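Local coordinates for dihydroneopterin triphosphate diphosphatase (Escherichia coli O157:H7, PDB 5U7F), which probably hydrolyses dihydroneopterin triphosphate to the monophosphate and pyrophosphate for folate biosynthesis, and can also cleave nucleoside triphosphates, with a preference for dATP, at residues Val10-Val15 and Gly41-Gly46; Arg77-Glu82 and Glu100-Leu105. All coordinates share one frame; numbering follows the deposited sequence.

Contact 1. Residues Val10-Val15 and Gly41-Gly46; sequences VSILVV and GSVEEG. With SO4 (sulfate ion), chain C.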
loop_
_atom_site.group_PDB
_atom_site.type_symbol
_atom_site.label_atom_id
_atom_site.label_comp_id
_atom_site.label_asym_id
_atom_site.label_seq_id
_atom_site.Cartn_x
_atom_site.Cartn_y
_atom_site.Cartn_z
ATOM N N VAL A 10 11.976 -5.278 -3.274
ATOM C CA VAL A 10 11.979 -4.554 -2.013
ATOM C C VAL A 10 10.902 -3.490 -2.171
ATOM O O VAL A 10 10.944 -2.684 -3.100
ATOM C CB VAL A 10 13.353 -3.922 -1.704
ATOM C CG1 VAL A 10 13.288 -3.030 -0.453
ATOM C CG2 VAL A 10 14.407 -4.987 -1.517
ATOM N N SER A 11 9.905 -3.526 -1.308
ATOM C CA SER A 11 8.731 -2.675 -1.485
ATOM C C SER A 11 8.250 -2.082 -0.155
ATOM O O SER A 11 8.749 -2.426 0.929
ATOM C CB SER A 11 7.617 -3.480 -2.146
ATOM O OG SER A 11 7.052 -4.403 -1.228
ATOM N N ILE A 12 7.309 -1.166 -0.276
ATOM C CA ILE A 12 6.644 -0.547 0.847
ATOM C C ILE A 12 5.146 -0.727 0.701
ATOM O O ILE A 12 4.623 -0.951 -0.399
ATOM C CB ILE A 12 7.022 0.951 1.005
ATOM C CG1 ILE A 12 6.747 1.770 -0.252
ATOM C CG2 ILE A 12 8.497 1.083 1.377
ATOM C CD1 ILE A 12 5.334 2.237 -0.401
ATOM N N LEU A 13 4.475 -0.712 1.843
ATOM C CA LEU A 13 3.021 -0.764 1.928
ATOM C C LEU A 13 2.604 0.411 2.795
ATOM O O LEU A 13 3.179 0.597 3.858
ATOM C CB LEU A 13 2.555 -2.084 2.547
ATOM C CG LEU A 13 1.116 -2.158 3.070
ATOM C CD1 LEU A 13 0.239 -2.394 1.907
ATOM C CD2 LEU A 13 0.966 -3.268 4.086
ATOM N N VAL A 14 1.664 1.235 2.335
ATOM C CA VAL A 14 1.154 2.331 3.161
ATOM C C VAL A 14 -0.333 2.133 3.389
ATOM O O VAL A 14 -1.162 2.202 2.463
ATOM C CB VAL A 14 1.406 3.720 2.533
ATOM C CG1 VAL A 14 0.853 4.812 3.462
ATOM C CG2 VAL A 14 2.874 3.937 2.263
ATOM N N VAL A 15 -0.685 1.818 4.624
ATOM C CA VAL A 15 -2.086 1.676 4.959
ATOM C C VAL A 15 -2.641 3.050 5.250
ATOM O O VAL A 15 -2.278 3.708 6.244
ATOM C CB VAL A 15 -2.300 0.710 6.148
ATOM C CG1 VAL A 15 -3.750 0.545 6.416
ATOM C CG2 VAL A 15 -1.705 -0.661 5.833
ATOM N N GLY A 41 4.472 -0.108 -3.367
ATOM C CA GLY A 41 5.383 0.281 -4.421
ATOM C C GLY A 41 6.789 -0.182 -4.139
ATOM O O GLY A 41 7.148 -0.356 -2.970
ATOM N N SER A 42 7.564 -0.378 -5.205
ATOM C CA SER A 42 8.988 -0.733 -5.087
ATOM C C SER A 42 9.835 0.417 -4.556
ATOM O O SER A 42 9.600 1.581 -4.877
ATOM C CB SER A 42 9.555 -1.176 -6.443
ATOM O OG SER A 42 9.002 -2.403 -6.871
ATOM N N VAL A 43 10.815 0.068 -3.719
ATOM C CA VAL A 43 11.868 0.982 -3.295
ATOM C C VAL A 43 12.940 1.030 -4.356
ATOM O O VAL A 43 13.609 0.023 -4.612
ATOM C CB VAL A 43 12.501 0.544 -1.963
ATOM C CG1 VAL A 43 13.543 1.559 -1.490
ATOM C CG2 VAL A 43 11.430 0.355 -0.931
ATOM N N GLU A 44 13.129 2.193 -4.966
ATOM C CA GLU A 44 14.099 2.319 -6.051
ATOM C C GLU A 44 15.517 2.529 -5.544
ATOM O O GLU A 44 15.739 2.944 -4.414
ATOM C CB GLU A 44 13.725 3.474 -6.975
ATOM C CG GLU A 44 12.333 3.336 -7.595
ATOM C CD GLU A 44 12.179 2.085 -8.468
ATOM O OE1 GLU A 44 13.206 1.545 -8.929
ATOM O OE2 GLU A 44 11.032 1.639 -8.697
ATOM N N GLU A 45 16.478 2.259 -6.409
ATOM C CA GLU A 45 17.881 2.381 -6.040
ATOM C C GLU A 45 18.169 3.825 -5.600
ATOM O O GLU A 45 17.718 4.791 -6.217
ATOM C CB GLU A 45 18.791 1.958 -7.204
ATOM C CG GLU A 45 19.820 0.881 -6.813
ATOM C CD GLU A 45 20.379 0.103 -8.002
ATOM O OE1 GLU A 45 21.491 0.446 -8.472
ATOM O OE2 GLU A 45 19.738 -0.885 -8.447
ATOM N N GLY A 46 18.893 3.964 -4.501
ATOM C CA GLY A 46 19.218 5.277 -3.981
ATOM C C GLY A 46 18.190 5.955 -3.089
ATOM O O GLY A 46 18.500 6.995 -2.526
HETATM S S SO4 C . 4.602 -0.143 -7.926
HETATM O O1 SO4 C . 4.516 -1.497 -7.353
HETATM O O2 SO4 C . 4.364 -0.247 -9.367
HETATM O O3 SO4 C . 3.605 0.732 -7.282
HETATM O O4 SO4 C . 5.938 0.405 -7.719
#

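Contact 2. Residues Arg77-Glu82 and Glu100-Leu105; sequences RTVEFE and ESWFCL. With SO4 (sulfate ion), chain B.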
loop_
_atom_site.group_PDB
_atom_site.type_symbol
_atom_site.label_atom_id
_atom_site.label_comp_id
_atom_site.label_asym_id
_atom_site.label_seq_id
_atom_site.Cartn_x
_atom_site.Cartn_y
_atom_site.Cartn_z
ATOM N N ARG A 77 7.717 -2.648 10.928
ATOM C CA ARG A 77 7.476 -4.034 10.569
ATOM C C ARG A 77 7.900 -4.274 9.122
ATOM O O ARG A 77 7.676 -3.434 8.242
ATOM C CB ARG A 77 6.006 -4.403 10.776
ATOM C CG ARG A 77 5.610 -4.422 12.273
ATOM C CD ARG A 77 4.766 -5.627 12.666
ATOM N NE ARG A 77 5.293 -6.865 12.101
ATOM C CZ ARG A 77 4.559 -7.927 11.779
ATOM N NH1 ARG A 77 3.243 -7.920 11.964
ATOM N NH2 ARG A 77 5.147 -9.003 11.268
ATOM N N THR A 78 8.537 -5.421 8.912
ATOM C CA THR A 78 8.957 -5.888 7.591
ATOM C C THR A 78 8.585 -7.366 7.497
ATOM O O THR A 78 8.866 -8.147 8.421
ATOM C CB THR A 78 10.478 -5.713 7.367
ATOM O OG1 THR A 78 10.811 -4.329 7.289
ATOM C CG2 THR A 78 10.934 -6.360 6.085
ATOM N N VAL A 79 7.951 -7.759 6.393
ATOM C CA VAL A 79 7.632 -9.159 6.145
ATOM C C VAL A 79 8.163 -9.542 4.778
ATOM O O VAL A 79 8.496 -8.667 3.984
ATOM C CB VAL A 79 6.129 -9.412 6.214
ATOM C CG1 VAL A 79 5.623 -9.160 7.641
ATOM C CG2 VAL A 79 5.428 -8.530 5.194
ATOM N N GLU A 80 8.232 -10.843 4.522
ATOM C CA GLU A 80 8.673 -11.382 3.239
ATOM C C GLU A 80 7.634 -12.387 2.760
ATOM O O GLU A 80 7.137 -13.195 3.531
ATOM C CB GLU A 80 10.040 -12.030 3.366
ATOM C CG GLU A 80 10.576 -12.545 2.043
ATOM C CD GLU A 80 11.832 -13.398 2.195
ATOM O OE1 GLU A 80 12.868 -12.866 2.659
ATOM O OE2 GLU A 80 11.783 -14.607 1.853
ATOM N N PHE A 81 7.255 -12.304 1.493
ATOM C CA PHE A 81 6.229 -13.187 0.991
ATOM C C PHE A 81 6.550 -13.611 -0.427
ATOM O O PHE A 81 7.388 -12.999 -1.112
ATOM C CB PHE A 81 4.839 -12.535 1.067
ATOM C CG PHE A 81 4.724 -11.207 0.376
ATOM C CD1 PHE A 81 4.510 -11.114 -0.988
ATOM C CD2 PHE A 81 4.752 -10.041 1.126
ATOM C CE1 PHE A 81 4.375 -9.864 -1.588
ATOM C CE2 PHE A 81 4.616 -8.829 0.527
ATOM C CZ PHE A 81 4.423 -8.738 -0.813
ATOM N N GLU A 82 5.874 -14.677 -0.835
ATOM C CA GLU A 82 6.003 -15.216 -2.173
ATOM C C GLU A 82 5.221 -14.330 -3.131
ATOM O O GLU A 82 4.051 -13.988 -2.891
ATOM C CB GLU A 82 5.499 -16.650 -2.220
ATOM C CG GLU A 82 5.598 -17.327 -3.607
ATOM C CD GLU A 82 7.002 -17.840 -3.951
ATOM O OE1 GLU A 82 7.846 -17.966 -3.030
ATOM O OE2 GLU A 82 7.255 -18.113 -5.171
ATOM N N GLU A 100 8.691 -6.503 2.210
ATOM C CA GLU A 100 7.776 -5.373 2.281
ATOM C C GLU A 100 7.841 -4.696 3.644
ATOM O O GLU A 100 7.648 -5.371 4.653
ATOM C CB GLU A 100 6.354 -5.855 2.052
ATOM C CG GLU A 100 5.256 -4.810 2.142
ATOM C CD GLU A 100 3.865 -5.450 1.969
ATOM O OE1 GLU A 100 3.351 -6.091 2.924
ATOM O OE2 GLU A 100 3.291 -5.329 0.861
ATOM N N SER A 101 8.062 -3.387 3.652
ATOM C CA SER A 101 8.038 -2.595 4.901
ATOM C C SER A 101 6.759 -1.781 5.039
ATOM O O SER A 101 6.290 -1.178 4.062
ATOM C CB SER A 101 9.276 -1.683 4.964
ATOM O OG SER A 101 10.429 -2.495 5.006
ATOM N N TRP A 102 6.214 -1.730 6.259
ATOM C CA TRP A 102 4.862 -1.198 6.465
ATOM C C TRP A 102 4.905 0.221 7.006
ATOM O O TRP A 102 5.705 0.535 7.888
ATOM C CB TRP A 102 4.045 -2.067 7.450
ATOM C CG TRP A 102 3.716 -3.433 6.996
ATOM C CD1 TRP A 102 3.945 -3.971 5.749
ATOM C CD2 TRP A 102 3.130 -4.472 7.774
ATOM N NE1 TRP A 102 3.519 -5.263 5.715
ATOM C CE2 TRP A 102 3.012 -5.598 6.942
ATOM C CE3 TRP A 102 2.698 -4.566 9.101
ATOM C CZ2 TRP A 102 2.462 -6.792 7.377
ATOM C CZ3 TRP A 102 2.145 -5.751 9.531
ATOM C CH2 TRP A 102 2.049 -6.861 8.673
ATOM N N PHE A 103 3.999 1.043 6.496
ATOM C CA PHE A 103 3.762 2.410 6.984
ATOM C C PHE A 103 2.244 2.628 7.168
ATOM O O PHE A 103 1.400 1.928 6.581
ATOM C CB PHE A 103 4.326 3.446 6.013
ATOM C CG PHE A 103 5.810 3.373 5.829
ATOM C CD1 PHE A 103 6.378 2.424 4.984
ATOM C CD2 PHE A 103 6.643 4.242 6.506
ATOM C CE1 PHE A 103 7.754 2.360 4.830
ATOM C CE2 PHE A 103 8.030 4.176 6.357
ATOM C CZ PHE A 103 8.580 3.253 5.528
ATOM N N CYS A 104 1.895 3.622 7.980
ATOM C CA CYS A 104 0.499 3.930 8.287
ATOM C C CYS A 104 0.319 5.415 7.981
ATOM O O CYS A 104 1.225 6.207 8.209
ATOM C CB CYS A 104 0.177 3.582 9.759
ATOM S SG CYS A 104 1.030 2.060 10.362
ATOM N N LEU A 105 -0.802 5.785 7.377
ATOM C CA LEU A 105 -1.092 7.192 7.122
ATOM C C LEU A 105 -2.543 7.483 7.480
ATOM O O LEU A 105 -3.478 6.975 6.870
ATOM C CB LEU A 105 -0.802 7.575 5.668
ATOM C CG LEU A 105 -1.218 8.997 5.268
ATOM C CD1 LEU A 105 -0.433 10.024 6.080
ATOM C CD2 LEU A 105 -1.041 9.230 3.789
HETATM S S SO4 B . 4.246 -17.008 1.857
HETATM O O1 SO4 B . 3.795 -18.327 1.407
HETATM O O2 SO4 B . 5.696 -16.938 1.735
HETATM O O3 SO4 B . 3.629 -15.999 0.993
HETATM O O4 SO4 B . 3.850 -16.804 3.245
HETATM O O HOH W 1 8.184 -0.291 8.673
#

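Contact 1. Residues Val10-Val15 and Gly41-Gly46
Val43, third residue of the Nudix box, turns its CG2 methyl into the angle between Val10 and Ile12, where strand 10-18 meets the end of strand 36-42 in the Nudix fold. The side chains of Val10 and Val43 meet at a slant, CG1 of Val10 lying 3.9 Å from CG2 of Val43. Ile12 comes at about a right angle and brings its CG2 to 3.8 Å from CG2 of Val43. With CG1 of Ile12 set between its own backbone N and carbonyl carbon (chi1 56°), the CG1-CD1 branch runs along the Gly41 backbone, CG1 3.5 Å from Gly41 O. Ala49 and Ala52 of helix 49-61 pack on Ile12 and Val43, respectively. The strands are joined by antiparallel hydrogen bonds from Ile12 N to Gly41 O at 2.8 Å, Gly41 N to Ile12 O, and Val43 N to Val10 O. Gly41 lies close to a bound cobalt ion and to Glu56, one of the cobalt ligands, which places this pairing beside the metal site. A sulfate, probably from the crystallisation liquor and also held by Lys7 NZ, accepts a hydrogen bond from Ser42 N through its O4, at 3.1 Å.

Contact 2. Residues Arg77-Glu82 and Glu100-Leu105
Arg77 opens the pairing by running alongside Trp102: its CB sits 3.7 Å from CE3 of the indole, while the chain, bent at chi2 and chi3, brings NH1 to 3.4 Å from CZ3. The guanidinium and indole planes are 61° apart, so the two groups do not stack flat, and NH1 goes on to bond Gln140 of helix 136-147. Arg77 O accepts the N-H of Trp102. Next, Thr78 faces Ser101 in a non-hydrogen-bonded pair whose hydroxyls, OG1 and OG, are joined by a 3.0 Å hydrogen bond. Val79 exchanges both backbone bonds with Glu100, and its CG2, set between backbone N and carbonyl carbon, lies 3.8 Å from Trp102 NE1. That indole nitrogen donates to Glu100 OE1 at 2.9 Å; with Ser137 OG, OE1 of the buried Glu100 thus has two hydrogen-bond partners. Phe81 follows, its ring edge directed at this carboxylate, with CE2 3.7 Å from Glu100 CD. The backbone N of Glu82 donates a hydrogen bond to O3 of a sulfate, probably from the crystallisation liquor, at 3.2 Å. Antiparallel edge-strand pairing of this kind belongs to the mixed sheet of the Nudix fold, and here its Phe81-Glu82 end is part of the predicted substrate-binding site.

From the N terminus, strand 10-18 is laid down first, and contact 1 closes when strand 36-42 returns beside it, after the intervening strand 23-29. The chain then passes through helix 49-61 before strand 72-82 begins; contact 2 closes when strand 97-107 comes back along that edge strand. The two closures follow one another in series, neither nesting nor crossing. They are joined laterally because strand 97-107 also runs parallel to strand 10-18: Phe103 N probably bonds Leu13 O, Leu105 N probably bonds Val15 O, and Leu13 packs on Trp102. The two contacts thus tie strands 72-82, 97-107, 10-18 and 36-42 into one sheet, which continues through 23-29 to 118-125, with helices 49-61 and 136-147 packed against it.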